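Local coordinates for uncharacterized protein (Leishmania infantum, PDB 4TYZ), which is uncharacterised as a whole but carries this C-terminal GRAM domain of the PH superfamily, and may bind and transfer sterols, at residues K8-L13 with A52-I57; G15-D20 with I39-L44; F74-E79 with L94-A99. All blocks are in the same frame, centred on the assembly; numbering follows the deposited sequence. Where two conformers were deposited one is given.

All three contacts tie a non-strand element to the antiparallel sheet of this PH-like domain, and none lies wholly in the core. Contacts 1 and 3, partly buried, sit on opposite sides of the chain's centre, about 21 Å apart between centres. Contact 1 leans a phenyl ring obliquely on edge strand 54-58, with one water as its polar link; contact 3 stretches an arginine of helix 96-107 along the chain entering strand 78-82. Contact 2, at the surface, is the most polar, with a buttressing carboxylate and a beta bulge. It touches both others: the backbones of Leu44 and Ile57 of contact 1 pair, and Ile39 packs on Ala99 of contact 3.

Contact 1: residues K8-L13 with A52-I57; sequences KSFPDL and AAHFSI. With EDO (1,2-ethanediol), chain C.
The Phe10 ring leans obliquely on strand 54-58, presenting neither a clean face nor a clean edge to His54, Phe55 and Ser56, while a water lies at its edge, in plane. The His54 imidazole is also met obliquely: its CD2 lies 3.9 Å from Phe10 CE1, the ring planes are turned 75° apart, and the two side chains pass alongside one another, running opposite ways. At the edge of the imidazole, in its plane, sits the carbonyl group of Ala52. Strand 54-58 is one of the two outermost strands of the antiparallel sheet of a GRAM domain, a PH-superfamily fold, covered here by the chain as it leaves helix 2-9.

Phe10 is the first residue to abandon helical backbone angles, and its CG stands anti to the carbonyl carbon (chi1 -57°), which carries CE1 down to the strand. There CE1 comes within 3.4 Å of Phe55 O and 3.9 Å of Ser56 CB. The Phe55 side chain points away and meets Trp26 edge-to-face, whereas Phe10 also touches Cys45 of strand 43-48 and the ring of Phe6. Leu13 adds a looser apolar touch, its CD1 4.5 Å from Ser56 CB.

No direct hydrogen bond joins the two segments. One water makes the link, donating to Asp12 OD2 at 2.7 Å and bonded to Ser56 OG at the same length. A 1,2-ethanediol, probably from the crystallisation liquor, gives a hydrogen bond to Asp12 O. The His54 ring is held from the loop just before its strand: ND1 donates to Ala52 O at 2.7 Å, nearly straight at 166°.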
# COMPACT_ATOMS: atom_id res chain seq x y z
N LYS A 8 6.62 14.78 0.11
CA LYS A 8 8.04 14.68 0.42
C LYS A 8 8.64 13.38 -0.13
O LYS A 8 9.77 13.38 -0.65
CB LYS A 8 8.26 14.77 1.94
CG LYS A 8 9.72 14.75 2.35
CD LYS A 8 9.90 15.18 3.80
CE LYS A 8 9.15 14.27 4.75
NZ LYS A 8 9.74 12.90 4.78
N SER A 9 7.89 12.29 -0.04
CA SER A 9 8.44 10.97 -0.32
C SER A 9 8.46 10.59 -1.79
O SER A 9 9.29 9.80 -2.22
CB SER A 9 7.66 9.91 0.45
OG SER A 9 7.86 10.09 1.85
N PHE A 10 7.54 11.17 -2.55
CA PHE A 10 7.35 10.75 -3.94
C PHE A 10 7.27 11.95 -4.88
O PHE A 10 6.23 12.20 -5.48
CB PHE A 10 6.08 9.90 -4.08
CG PHE A 10 6.07 8.68 -3.19
CD1 PHE A 10 6.78 7.55 -3.54
CD2 PHE A 10 5.40 8.70 -1.97
CE1 PHE A 10 6.80 6.43 -2.70
CE2 PHE A 10 5.42 7.59 -1.13
CZ PHE A 10 6.11 6.46 -1.51
N PRO A 11 8.37 12.72 -4.99
CA PRO A 11 8.32 13.93 -5.82
C PRO A 11 8.11 13.61 -7.30
O PRO A 11 7.63 14.49 -8.02
CB PRO A 11 9.69 14.58 -5.58
CG PRO A 11 10.56 13.50 -5.12
CD PRO A 11 9.69 12.52 -4.36
N ASP A 12 8.40 12.39 -7.73
CA ASP A 12 8.13 12.01 -9.11
C ASP A 12 6.63 11.93 -9.37
O ASP A 12 6.18 11.98 -10.52
CB ASP A 12 8.80 10.67 -9.46
CG ASP A 12 8.50 9.58 -8.45
OD1 ASP A 12 8.57 9.85 -7.24
OD2 ASP A 12 8.20 8.44 -8.87
N LEU A 13 5.85 11.82 -8.29
CA LEU A 13 4.39 11.70 -8.40
C LEU A 13 3.68 13.01 -8.05
O LEU A 13 2.52 13.01 -7.64
CB LEU A 13 3.88 10.56 -7.50
CG LEU A 13 4.60 9.24 -7.77
CD1 LEU A 13 4.00 8.14 -6.87
CD2 LEU A 13 4.47 8.84 -9.24
N ALA A 52 13.18 5.16 6.48
CA ALA A 52 13.30 5.54 5.07
C ALA A 52 12.49 4.66 4.12
O ALA A 52 12.07 5.14 3.05
CB ALA A 52 14.76 5.50 4.65
N ALA A 53 12.28 3.41 4.51
CA ALA A 53 11.70 2.39 3.63
C ALA A 53 10.39 2.85 2.99
O ALA A 53 9.49 3.34 3.66
CB ALA A 53 11.47 1.10 4.40
N HIS A 54 10.33 2.70 1.68
CA HIS A 54 9.15 3.09 0.92
C HIS A 54 9.14 2.36 -0.41
O HIS A 54 10.17 1.87 -0.87
CB HIS A 54 9.14 4.60 0.69
CG HIS A 54 10.28 5.10 -0.13
ND1 HIS A 54 11.55 5.27 0.40
CD2 HIS A 54 10.37 5.46 -1.43
CE1 HIS A 54 12.36 5.72 -0.54
NE2 HIS A 54 11.67 5.85 -1.67
N PHE A 55 7.97 2.29 -1.04
CA PHE A 55 7.91 1.77 -2.40
C PHE A 55 6.82 2.48 -3.17
O PHE A 55 5.93 3.10 -2.59
CB PHE A 55 7.70 0.23 -2.42
CG PHE A 55 6.34 -0.23 -1.94
CD1 PHE A 55 5.21 -0.12 -2.76
CD2 PHE A 55 6.19 -0.82 -0.69
CE1 PHE A 55 3.95 -0.55 -2.31
CE2 PHE A 55 4.95 -1.27 -0.26
CZ PHE A 55 3.83 -1.14 -1.06
N SER A 56 6.89 2.39 -4.49
CA SER A 56 5.78 2.81 -5.34
C SER A 56 5.70 1.85 -6.50
O SER A 56 6.72 1.50 -7.09
CB SER A 56 5.95 4.25 -5.83
OG SER A 56 7.16 4.40 -6.56
N ILE A 57 4.48 1.42 -6.81
CA ILE A 57 4.28 0.49 -7.90
C ILE A 57 3.08 0.95 -8.72
O ILE A 57 2.07 1.38 -8.18
CB ILE A 57 4.08 -0.95 -7.37
CG1 ILE A 57 3.85 -1.91 -8.53
CG2 ILE A 57 2.95 -1.02 -6.39
CD1 ILE A 57 4.06 -3.34 -8.16
C1 EDO C . 7.58 13.00 -13.64
O1 EDO C . 6.68 13.50 -12.63
C2 EDO C . 8.76 13.96 -13.79
O2 EDO C . 9.48 13.97 -12.55
O HOH W 1 8.27 6.85 -6.67

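Contact 2: residues G15-D20 with I39-L44; sequences GETLLD and ITPHWL
Glu16 reaches across to the turn at 40-43 and meets Thr40, His42 and Trp43 each at about a right angle. Its chain is bent at chi2 (-73°), which brings the carboxylate in among the donors of the turn. Thr40 OG1 donates to Glu16 OE1 at 2.7 Å, meeting the lone pair of OE1 that is anti, away from OE2, and His42 N donates to the same oxygen from the syn side, somewhat out of the carboxylate plane. The other oxygen, OE2, takes His42 ND1 at 3.0 Å in an almost straight bond (173°), again syn and tilted off the carboxylate plane; the acceptor lies in the imidazole plane, which is turned 50° from the carboxylate. Trp43 offers its edge, with CD1 3.7 Å from OE1.

Beside this, Leu19 CD1 rests 4.0 Å from Pro41 CD, and Thr17 OG1 comes to 3.4 Å from Pro41 CG. The backbones then come together in a classic beta bulge, where Leu19 and Asp20 both face Ile39. Leu19 N donates to Ile39 O at 2.8 Å and Asp20 N adds a weak bond to that oxygen; in return Ile39 N donates to Asp20 O at 3.0 Å, completing an antiparallel hydrogen-bonded pair. Here the loop after helix 2-9 enters strand 20-28, while Ile39 turns its side chain onto Ala102 and Leu103 of helix 96-107.

Three donors thus grip one carboxylate, fixing its rotation and pinning backbone and ring of His42 together. They would be expected to stabilise Glu16 as an anion, which in turn probably favours the ND1-protonated form of His42.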
# COMPACT_ATOMS: atom_id res chain seq x y z
N GLY A 15 2.35 15.22 -9.76
CA GLY A 15 1.13 15.48 -10.50
C GLY A 15 -0.02 14.55 -10.17
O GLY A 15 -1.14 14.71 -10.67
N GLU A 16 0.26 13.55 -9.33
CA GLU A 16 -0.77 12.59 -8.94
C GLU A 16 -1.64 13.12 -7.81
O GLU A 16 -1.13 13.61 -6.82
CB GLU A 16 -0.12 11.28 -8.47
CG GLU A 16 0.55 10.50 -9.58
CD GLU A 16 -0.46 9.84 -10.50
OE1 GLU A 16 -1.20 8.96 -10.03
OE2 GLU A 16 -0.52 10.23 -11.68
N THR A 17 -2.96 13.02 -7.97
CA THR A 17 -3.83 13.33 -6.85
C THR A 17 -3.80 12.19 -5.83
O THR A 17 -3.64 11.02 -6.18
CB THR A 17 -5.28 13.55 -7.29
OG1 THR A 17 -5.68 12.46 -8.12
CG2 THR A 17 -5.40 14.85 -8.07
N LEU A 18 -3.91 12.56 -4.56
CA LEU A 18 -3.95 11.57 -3.50
C LEU A 18 -5.42 11.23 -3.27
O LEU A 18 -6.18 12.05 -2.73
CB LEU A 18 -3.29 12.09 -2.23
CG LEU A 18 -3.16 11.07 -1.10
CD1 LEU A 18 -2.37 9.85 -1.57
CD2 LEU A 18 -2.50 11.68 0.14
N LEU A 19 -5.83 10.05 -3.71
CA LEU A 19 -7.24 9.66 -3.64
C LEU A 19 -7.62 9.15 -2.27
O LEU A 19 -8.73 9.40 -1.80
CB LEU A 19 -7.55 8.59 -4.68
CG LEU A 19 -7.31 8.98 -6.14
CD1 LEU A 19 -7.58 7.80 -7.05
CD2 LEU A 19 -8.19 10.17 -6.51
N ASP A 20 -6.71 8.43 -1.63
CA ASP A 20 -6.99 7.85 -0.33
C ASP A 20 -5.69 7.44 0.34
O ASP A 20 -4.65 7.35 -0.31
CB ASP A 20 -7.93 6.64 -0.45
CG ASP A 20 -8.94 6.57 0.69
OD1 ASP A 20 -10.03 5.99 0.47
OD2 ASP A 20 -8.65 7.09 1.78
N ILE A 39 -2.98 5.79 -2.19
CA ILE A 39 -3.63 5.40 -3.43
C ILE A 39 -3.79 6.64 -4.32
O ILE A 39 -4.38 7.63 -3.91
CB ILE A 39 -4.98 4.75 -3.15
CG1 ILE A 39 -4.74 3.42 -2.41
CG2 ILE A 39 -5.76 4.52 -4.43
CD1 ILE A 39 -5.96 2.84 -1.81
N THR A 40 -3.20 6.58 -5.51
CA THR A 40 -3.33 7.64 -6.48
C THR A 40 -3.94 7.03 -7.74
O THR A 40 -4.18 5.82 -7.79
CB THR A 40 -1.96 8.34 -6.77
OG1 THR A 40 -1.21 7.56 -7.72
CG2 THR A 40 -1.17 8.51 -5.49
N PRO A 41 -4.24 7.86 -8.76
CA PRO A 41 -4.87 7.22 -9.92
C PRO A 41 -3.98 6.19 -10.63
O PRO A 41 -4.52 5.23 -11.19
CB PRO A 41 -5.16 8.42 -10.84
CG PRO A 41 -5.32 9.58 -9.90
CD PRO A 41 -4.30 9.33 -8.81
N HIS A 42 -2.66 6.34 -10.58
CA HIS A 42 -1.77 5.43 -11.31
C HIS A 42 -0.85 4.60 -10.42
O HIS A 42 -0.23 3.65 -10.91
CB HIS A 42 -0.90 6.21 -12.30
CG HIS A 42 -1.68 6.88 -13.38
ND1 HIS A 42 -1.85 8.24 -13.44
CD2 HIS A 42 -2.37 6.36 -14.43
CE1 HIS A 42 -2.60 8.54 -14.49
NE2 HIS A 42 -2.93 7.42 -15.10
N TRP A 43 -0.77 4.94 -9.13
CA TRP A 43 0.24 4.35 -8.24
C TRP A 43 -0.28 3.89 -6.91
O TRP A 43 -1.17 4.48 -6.30
CB TRP A 43 1.39 5.36 -7.98
CG TRP A 43 2.10 5.74 -9.23
CD1 TRP A 43 1.73 6.70 -10.12
CD2 TRP A 43 3.30 5.15 -9.74
NE1 TRP A 43 2.63 6.75 -11.17
CE2 TRP A 43 3.60 5.81 -10.96
CE3 TRP A 43 4.16 4.14 -9.30
CZ2 TRP A 43 4.72 5.49 -11.73
CZ3 TRP A 43 5.27 3.81 -10.07
CH2 TRP A 43 5.54 4.49 -11.27
N LEU A 44 0.31 2.79 -6.48
CA LEU A 44 0.16 2.28 -5.13
C LEU A 44 1.47 2.52 -4.42
O LEU A 44 2.51 2.02 -4.84
CB LEU A 44 -0.18 0.79 -5.15
CG LEU A 44 -0.26 0.24 -3.74
CD1 LEU A 44 -1.35 0.97 -2.99
CD2 LEU A 44 -0.52 -1.26 -3.77

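Contact 3: residues F74-E79 with L94-A99; sequences FENAIE and LQRDQA
The start of the C-terminal helix, 96-107, the helix that in PH-like folds caps one open end of the barrel, meets the chain leading into strand 78-82 here. Gln95 occupies the N-cap position, and Arg96, in the first turn, carries the contact. With CG anti to the backbone N (chi1 -173°), the arginine extends across the incoming segment, then bends at chi3 (64°) to turn its guanidinium along Ala77.

NH1 donates to Ala77 O at 2.8 Å with an angle of 159°. The carbonyl oxygen lies at the edge of the guanidinium, almost in its plane, while the donor is slightly tilted from the carbonyl plane. Asn76 CA stands over one face of the group, at a loose distance, and Arg96 CD packs 3.6 Å from Asn76 C. The Asn76 amide is turned steeply to the guanidinium, and instead of bonding to it directly it works through a water: the water donates to Asn76 OD1 at 2.9 Å and accepts from Arg96 NE at 3.0 Å. Two different nitrogens of the arginine are therefore engaged with the same short segment, one directly and one through solvent, which restrains the rotation of the guanidinium.

The aliphatic part of the arginine does separate work. Its CG lies 3.8 Å from Ile78 CG1, and Ile78 CD1 reaches on to Ala99 CB at 4.2 Å, one turn further along the helix. The contact thus grades from polar around Ala77 to apolar at Ile78.

Around it, Arg96 NH1 also bonds to Ser68 O, just past strand 62-67, and Asp97 forms a salt bridge with Lys67, so the helix start is tied to that outer strand as well. Ile78 packs on Ile65 and Phe93, while Ala99 touches Phe22 of strand 20-28.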
# COMPACT_ATOMS: atom_id res chain seq x y z
N PHE A 74 -6.06 -9.98 15.25
CA PHE A 74 -5.40 -8.72 14.97
C PHE A 74 -4.47 -8.78 13.78
O PHE A 74 -3.60 -7.92 13.62
CB PHE A 74 -4.64 -8.26 16.22
CG PHE A 74 -5.52 -8.14 17.42
CD1 PHE A 74 -6.42 -7.10 17.53
CD2 PHE A 74 -5.47 -9.09 18.43
CE1 PHE A 74 -7.25 -6.99 18.63
CE2 PHE A 74 -6.29 -8.98 19.53
CZ PHE A 74 -7.18 -7.93 19.63
N GLU A 75 -4.64 -9.78 12.94
CA GLU A 75 -3.94 -9.83 11.66
C GLU A 75 -4.93 -9.50 10.55
O GLU A 75 -5.99 -10.14 10.44
CB GLU A 75 -3.30 -11.21 11.46
CG GLU A 75 -2.29 -11.55 12.55
CD GLU A 75 -1.65 -12.92 12.38
OE1 GLU A 75 -1.92 -13.58 11.35
OE2 GLU A 75 -0.89 -13.33 13.27
N ASN A 76 -4.60 -8.50 9.76
CA ASN A 76 -5.45 -7.96 8.70
C ASN A 76 -4.55 -7.56 7.55
O ASN A 76 -4.10 -6.40 7.50
CB ASN A 76 -6.24 -6.74 9.18
CG ASN A 76 -7.37 -7.10 10.11
OD1 ASN A 76 -8.44 -7.53 9.66
ND2 ASN A 76 -7.16 -6.92 11.41
N ALA A 77 -4.27 -8.50 6.64
CA ALA A 77 -3.25 -8.28 5.62
C ALA A 77 -3.80 -8.27 4.20
O ALA A 77 -4.84 -8.85 3.91
CB ALA A 77 -2.16 -9.34 5.74
N ILE A 78 -3.05 -7.61 3.33
CA ILE A 78 -3.29 -7.60 1.90
C ILE A 78 -1.98 -7.98 1.22
O ILE A 78 -0.91 -7.50 1.61
CB ILE A 78 -3.75 -6.22 1.39
CG1 ILE A 78 -5.14 -5.91 1.94
CG2 ILE A 78 -3.75 -6.18 -0.15
CD1 ILE A 78 -5.61 -4.48 1.64
N GLU A 79 -2.06 -8.84 0.22
CA GLU A 79 -0.87 -9.24 -0.52
C GLU A 79 -0.94 -8.74 -1.95
O GLU A 79 -1.94 -8.93 -2.64
CB GLU A 79 -0.72 -10.76 -0.52
CG GLU A 79 -0.57 -11.36 0.85
CD GLU A 79 -0.56 -12.87 0.80
OE1 GLU A 79 0.16 -13.43 -0.05
OE2 GLU A 79 -1.27 -13.50 1.62
N LEU A 94 -6.00 -0.88 9.82
CA LEU A 94 -7.14 -0.52 10.66
C LEU A 94 -8.44 -0.61 9.88
O LEU A 94 -9.50 -0.90 10.45
CB LEU A 94 -6.96 0.90 11.22
CG LEU A 94 -5.70 1.12 12.05
CD1 LEU A 94 -5.65 2.56 12.54
CD2 LEU A 94 -5.64 0.14 13.22
N GLN A 95 -8.36 -0.36 8.58
CA GLN A 95 -9.53 -0.39 7.71
C GLN A 95 -9.24 -1.21 6.46
O GLN A 95 -9.22 -0.69 5.35
CB GLN A 95 -9.94 1.04 7.31
CG GLN A 95 -10.21 1.97 8.49
CD GLN A 95 -11.46 1.61 9.27
OE1 GLN A 95 -11.65 2.06 10.40
NE2 GLN A 95 -12.33 0.81 8.66
N ARG A 96 -9.01 -2.51 6.65
CA ARG A 96 -8.57 -3.34 5.53
C ARG A 96 -9.59 -3.44 4.41
O ARG A 96 -9.24 -3.37 3.24
CB ARG A 96 -8.20 -4.74 5.98
CG ARG A 96 -7.58 -5.51 4.82
CD ARG A 96 -7.18 -6.90 5.19
NE ARG A 96 -8.35 -7.71 5.55
CZ ARG A 96 -8.39 -9.03 5.44
NH1 ARG A 96 -7.34 -9.69 4.99
NH2 ARG A 96 -9.49 -9.69 5.80
N ASP A 97 -10.86 -3.63 4.77
CA ASP A 97 -11.90 -3.74 3.75
C ASP A 97 -11.95 -2.47 2.90
O ASP A 97 -12.03 -2.54 1.67
CB ASP A 97 -13.26 -4.00 4.40
CG ASP A 97 -13.37 -5.41 4.95
OD1 ASP A 97 -12.58 -6.27 4.52
OD2 ASP A 97 -14.26 -5.64 5.80
N GLN A 98 -11.90 -1.32 3.56
CA GLN A 98 -11.93 -0.05 2.85
C GLN A 98 -10.69 0.11 1.98
O GLN A 98 -10.78 0.57 0.84
CB GLN A 98 -12.03 1.13 3.82
CG GLN A 98 -13.39 1.30 4.48
CD GLN A 98 -13.38 2.43 5.49
OE1 GLN A 98 -12.39 3.14 5.65
NE2 GLN A 98 -14.50 2.61 6.19
N ALA A 99 -9.53 -0.29 2.51
CA ALA A 99 -8.27 -0.20 1.76
C ALA A 99 -8.35 -1.08 0.53
O ALA A 99 -7.98 -0.67 -0.57
CB ALA A 99 -7.08 -0.62 2.63
O HOH W 2 -10.31 -6.84 7.59